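Local atomic coordinates of uncharacterized protein AF_0924 (PDB entry 3DT5), a protein that is of unknown function but is predicted to be membrane-anchored, this chain being its C-terminal domain, which binds a calcium ion in the crystal. Residues 19-30 against 101-112. Numbering follows the deposited sequence.
Sequences IEDRLEKFYIPL and LWEEFLEVLKEY. With EDO (1,2-ethanediol), chain C.
Tyr27 and Leu23 from one side and Val108 from the other interlock as knobs into holes where two antiparallel helices of a small, mainly helical domain pack, their axes 10.2 Å apart at closest approach and their N-to-C directions 146° apart. Leu23 sits among Phe105, Val108, Leu109 and Tyr112; its forked end suits this hole, CD2 pressing tightly on Val108 CG1 at 3.5 Å while CD1 turns to Leu109. The two methyls of beta-branched Val108 divide the work: CG1, anti to the backbone N (chi1 177°), lies against Leu23 and Ile19, and CG2 against one face of the Arg22 guanidinium and the Tyr27 ring.

Tyr27 is long enough to span the interface. Its CB meets Phe105 CD1 at 3.6 Å, its ring lies between the methyls of Leu101 and Val108, and its OH gives a short 2.5 Å hydrogen bond to Glu104 OE2, on the anti side and 35° out of the carboxylate plane. A phenylalanine here would probably keep the apolar fit but leave Glu104 without this cross-helix donor and Gly59 N without one of its two partners. At the other end, in one of two conformers modelled for Glu20, Tyr112 OH donates to its OE2 at 2.9 Å, also anti but nearer the carboxylate plane, while Ile19 CG2 abuts the ring edge at CD1. Tyrosine suits position 27, its apolar ring joining the packing and its hydroxyl reaching an acid; Tyr112 does likewise in that Glu20 conformer.

Arg22 holds O2 of an ethanediol, probably from the crystallisation liquor, through NH1 and NH2, while its NE bonds the carbonyl of Leu57. Gly59 N meets both Tyr27 OH and Glu104 OE2, and Leu62 N bonds OE1, tying the pair to helix 60-65 and Gly59 just before it. Beyond Leu30 and Phe26, Ile50 of helix 43-52 continues the core, and Pro123 packs against Leu109 of helix 88-116.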
# COMPACT_ATOMS: atom_id res chain seq x y z
N ILE A 19 -12.80 -11.33 2.48
CA ILE A 19 -11.39 -11.17 2.82
C ILE A 19 -10.49 -11.12 1.55
O ILE A 19 -9.57 -10.29 1.49
CB ILE A 19 -11.00 -12.21 3.89
CG1 ILE A 19 -9.58 -11.99 4.41
CG2 ILE A 19 -11.24 -13.63 3.44
CD1 ILE A 19 -9.59 -12.12 5.97
N GLU A 20 -10.82 -11.92 0.54
CA GLU A 20 -10.12 -11.87 -0.76
C GLU A 20 -10.22 -10.48 -1.40
O GLU A 20 -9.25 -10.00 -1.96
CB GLU A 20 -10.65 -12.95 -1.72
CG GLU A 20 -10.16 -14.41 -1.41
CD GLU A 20 -10.95 -15.53 -2.14
OE1 GLU A 20 -11.76 -15.22 -3.05
OE2 GLU A 20 -10.78 -16.73 -1.80
N ASP A 21 -11.39 -9.83 -1.30
CA ASP A 21 -11.59 -8.47 -1.86
C ASP A 21 -10.68 -7.44 -1.16
O ASP A 21 -10.16 -6.55 -1.81
CB ASP A 21 -13.03 -7.97 -1.77
CG ASP A 21 -13.98 -8.68 -2.72
OD1 ASP A 21 -13.50 -9.39 -3.63
OD2 ASP A 21 -15.20 -8.54 -2.55
N ARG A 22 -10.52 -7.55 0.16
CA ARG A 22 -9.62 -6.65 0.86
C ARG A 22 -8.18 -6.83 0.31
O ARG A 22 -7.51 -5.83 0.01
CB ARG A 22 -9.66 -6.89 2.39
CG ARG A 22 -11.03 -6.65 3.04
CD ARG A 22 -10.84 -6.83 4.58
NE ARG A 22 -10.17 -5.67 5.16
CZ ARG A 22 -9.54 -5.64 6.34
NH1 ARG A 22 -9.53 -6.68 7.17
NH2 ARG A 22 -8.96 -4.51 6.72
N LEU A 23 -7.69 -8.07 0.24
CA LEU A 23 -6.36 -8.34 -0.29
C LEU A 23 -6.20 -7.87 -1.73
O LEU A 23 -5.22 -7.20 -2.09
CB LEU A 23 -6.01 -9.83 -0.20
CG LEU A 23 -5.95 -10.37 1.24
CD1 LEU A 23 -5.84 -11.91 1.20
CD2 LEU A 23 -4.76 -9.76 2.02
N GLU A 24 -7.17 -8.23 -2.58
CA GLU A 24 -7.00 -7.99 -4.00
C GLU A 24 -7.29 -6.56 -4.40
O GLU A 24 -6.75 -6.09 -5.39
CB GLU A 24 -7.87 -8.92 -4.83
CG GLU A 24 -7.42 -10.39 -4.78
CD GLU A 24 -8.40 -11.32 -5.50
OE1 GLU A 24 -9.37 -10.83 -6.16
OE2 GLU A 24 -8.19 -12.56 -5.44
N LYS A 25 -8.16 -5.87 -3.69
CA LYS A 25 -8.59 -4.54 -4.17
C LYS A 25 -7.87 -3.44 -3.37
O LYS A 25 -7.91 -2.28 -3.76
CB LYS A 25 -10.12 -4.34 -4.09
CG LYS A 25 -10.94 -5.30 -5.03
CD LYS A 25 -12.43 -5.08 -4.78
CE LYS A 25 -13.26 -5.95 -5.66
NZ LYS A 25 -14.49 -5.20 -6.10
N PHE A 26 -7.27 -3.79 -2.25
CA PHE A 26 -6.66 -2.78 -1.40
C PHE A 26 -5.20 -3.10 -1.08
O PHE A 26 -4.31 -2.41 -1.57
CB PHE A 26 -7.47 -2.54 -0.09
CG PHE A 26 -6.87 -1.41 0.74
CD1 PHE A 26 -7.24 -0.08 0.52
CD2 PHE A 26 -5.90 -1.70 1.67
CE1 PHE A 26 -6.67 0.99 1.24
CE2 PHE A 26 -5.29 -0.64 2.42
CZ PHE A 26 -5.67 0.69 2.19
N TYR A 27 -4.95 -4.17 -0.32
CA TYR A 27 -3.60 -4.40 0.21
C TYR A 27 -2.58 -4.66 -0.91
O TYR A 27 -1.56 -4.01 -0.98
CB TYR A 27 -3.59 -5.56 1.21
CG TYR A 27 -4.26 -5.14 2.49
CD1 TYR A 27 -3.60 -4.28 3.39
CD2 TYR A 27 -5.59 -5.47 2.73
CE1 TYR A 27 -4.27 -3.81 4.55
CE2 TYR A 27 -6.27 -5.01 3.88
CZ TYR A 27 -5.58 -4.19 4.78
OH TYR A 27 -6.19 -3.71 5.91
N ILE A 28 -2.88 -5.63 -1.77
CA ILE A 28 -1.93 -5.99 -2.82
C ILE A 28 -1.66 -4.83 -3.81
O ILE A 28 -0.49 -4.51 -4.06
CB ILE A 28 -2.35 -7.30 -3.53
CG1 ILE A 28 -2.27 -8.46 -2.51
CG2 ILE A 28 -1.44 -7.58 -4.82
CD1 ILE A 28 -2.96 -9.74 -2.94
N PRO A 29 -2.71 -4.18 -4.37
CA PRO A 29 -2.36 -3.07 -5.26
C PRO A 29 -1.59 -1.94 -4.59
O PRO A 29 -0.70 -1.38 -5.21
CB PRO A 29 -3.70 -2.56 -5.82
CG PRO A 29 -4.74 -3.37 -5.18
CD PRO A 29 -4.16 -4.45 -4.33
N LEU A 30 -1.92 -1.59 -3.34
CA LEU A 30 -1.23 -0.44 -2.73
C LEU A 30 0.23 -0.83 -2.40
O LEU A 30 1.18 -0.01 -2.61
CB LEU A 30 -1.95 -0.03 -1.42
CG LEU A 30 -1.43 1.29 -0.80
CD1 LEU A 30 -1.56 2.46 -1.83
CD2 LEU A 30 -2.28 1.60 0.45
N LEU A 101 0.61 -0.54 6.78
CA LEU A 101 -0.02 -1.31 5.71
C LEU A 101 0.53 -2.75 5.62
O LEU A 101 -0.22 -3.75 5.49
CB LEU A 101 0.24 -0.59 4.38
CG LEU A 101 -0.12 -1.29 3.04
CD1 LEU A 101 -1.61 -1.34 2.90
CD2 LEU A 101 0.51 -0.46 1.86
N TRP A 102 1.86 -2.87 5.70
CA TRP A 102 2.49 -4.18 5.63
C TRP A 102 2.07 -5.03 6.84
O TRP A 102 1.68 -6.19 6.71
CB TRP A 102 4.02 -4.05 5.57
CG TRP A 102 4.65 -5.43 5.45
CD1 TRP A 102 5.28 -6.17 6.44
CD2 TRP A 102 4.61 -6.26 4.29
NE1 TRP A 102 5.66 -7.40 5.92
CE2 TRP A 102 5.27 -7.48 4.61
CE3 TRP A 102 4.13 -6.07 2.98
CZ2 TRP A 102 5.42 -8.51 3.68
CZ3 TRP A 102 4.28 -7.12 2.05
CH2 TRP A 102 4.93 -8.31 2.41
N GLU A 103 2.14 -4.48 8.05
CA GLU A 103 1.68 -5.25 9.23
C GLU A 103 0.22 -5.71 9.08
O GLU A 103 -0.13 -6.88 9.38
CB GLU A 103 1.91 -4.47 10.52
CG GLU A 103 3.41 -4.18 10.84
CD GLU A 103 4.33 -5.42 10.80
OE1 GLU A 103 5.43 -5.37 10.16
OE2 GLU A 103 3.97 -6.45 11.41
N GLU A 104 -0.66 -4.81 8.65
CA GLU A 104 -2.08 -5.21 8.45
C GLU A 104 -2.21 -6.30 7.41
O GLU A 104 -2.97 -7.23 7.57
CB GLU A 104 -2.98 -4.06 7.97
CG GLU A 104 -3.33 -3.09 9.05
CD GLU A 104 -4.57 -2.28 8.77
OE1 GLU A 104 -4.99 -1.65 9.75
OE2 GLU A 104 -5.11 -2.18 7.61
N PHE A 105 -1.51 -6.12 6.30
CA PHE A 105 -1.52 -7.10 5.22
C PHE A 105 -1.17 -8.49 5.74
O PHE A 105 -1.85 -9.44 5.42
CB PHE A 105 -0.55 -6.65 4.11
CG PHE A 105 -0.29 -7.70 3.04
CD1 PHE A 105 -1.32 -8.19 2.24
CD2 PHE A 105 1.01 -8.18 2.83
CE1 PHE A 105 -1.08 -9.16 1.22
CE2 PHE A 105 1.27 -9.18 1.82
CZ PHE A 105 0.22 -9.63 1.01
N LEU A 106 -0.09 -8.62 6.49
CA LEU A 106 0.29 -9.95 6.97
C LEU A 106 -0.79 -10.52 7.88
O LEU A 106 -1.02 -11.73 7.90
CB LEU A 106 1.57 -9.89 7.78
CG LEU A 106 2.84 -9.53 7.02
CD1 LEU A 106 3.98 -9.32 8.04
CD2 LEU A 106 3.18 -10.54 5.94
N GLU A 107 -1.46 -9.66 8.66
CA GLU A 107 -2.53 -10.17 9.53
C GLU A 107 -3.72 -10.61 8.67
O GLU A 107 -4.32 -11.64 8.91
CB GLU A 107 -2.96 -9.12 10.57
CG GLU A 107 -4.22 -9.62 11.33
CD GLU A 107 -4.47 -8.89 12.63
OE1 GLU A 107 -5.62 -8.96 13.13
OE2 GLU A 107 -3.52 -8.26 13.17
N VAL A 108 -4.08 -9.84 7.66
CA VAL A 108 -5.21 -10.23 6.80
C VAL A 108 -4.87 -11.53 6.07
O VAL A 108 -5.72 -12.44 5.93
CB VAL A 108 -5.63 -9.09 5.80
CG1 VAL A 108 -6.78 -9.56 4.87
CG2 VAL A 108 -6.12 -7.86 6.59
N LEU A 109 -3.63 -11.66 5.61
CA LEU A 109 -3.21 -12.96 5.01
C LEU A 109 -3.41 -14.12 6.03
O LEU A 109 -3.96 -15.17 5.66
CB LEU A 109 -1.73 -12.92 4.63
CG LEU A 109 -1.37 -12.49 3.24
CD1 LEU A 109 0.11 -12.78 3.07
CD2 LEU A 109 -2.23 -13.31 2.24
N LYS A 110 -2.94 -13.94 7.27
CA LYS A 110 -3.10 -14.97 8.35
C LYS A 110 -4.58 -15.31 8.56
O LYS A 110 -4.95 -16.48 8.66
CB LYS A 110 -2.47 -14.57 9.70
CG LYS A 110 -0.96 -14.28 9.70
CD LYS A 110 -0.35 -14.08 11.15
CE LYS A 110 0.62 -12.82 11.27
NZ LYS A 110 -0.02 -11.49 11.86
N GLU A 111 -5.42 -14.27 8.60
CA GLU A 111 -6.86 -14.45 8.74
C GLU A 111 -7.49 -15.21 7.56
O GLU A 111 -8.41 -16.04 7.75
CB GLU A 111 -7.51 -13.07 8.93
CG GLU A 111 -7.03 -12.44 10.25
CD GLU A 111 -7.60 -11.05 10.49
OE1 GLU A 111 -7.75 -10.27 9.52
OE2 GLU A 111 -7.86 -10.73 11.66
N TYR A 112 -6.99 -14.93 6.36
CA TYR A 112 -7.44 -15.64 5.18
C TYR A 112 -7.14 -17.14 5.31
O TYR A 112 -8.01 -17.98 5.02
CB TYR A 112 -6.75 -15.08 3.92
CG TYR A 112 -7.20 -15.87 2.71
CD1 TYR A 112 -8.43 -15.61 2.11
CD2 TYR A 112 -6.44 -16.94 2.23
CE1 TYR A 112 -8.88 -16.34 1.03
CE2 TYR A 112 -6.89 -17.71 1.13
CZ TYR A 112 -8.12 -17.38 0.55
OH TYR A 112 -8.61 -18.10 -0.52
C1 EDO C . -6.02 -6.68 9.71
O1 EDO C . -5.92 -6.48 11.12
C2 EDO C . -6.50 -5.35 9.11
O2 EDO C . -7.89 -5.30 9.28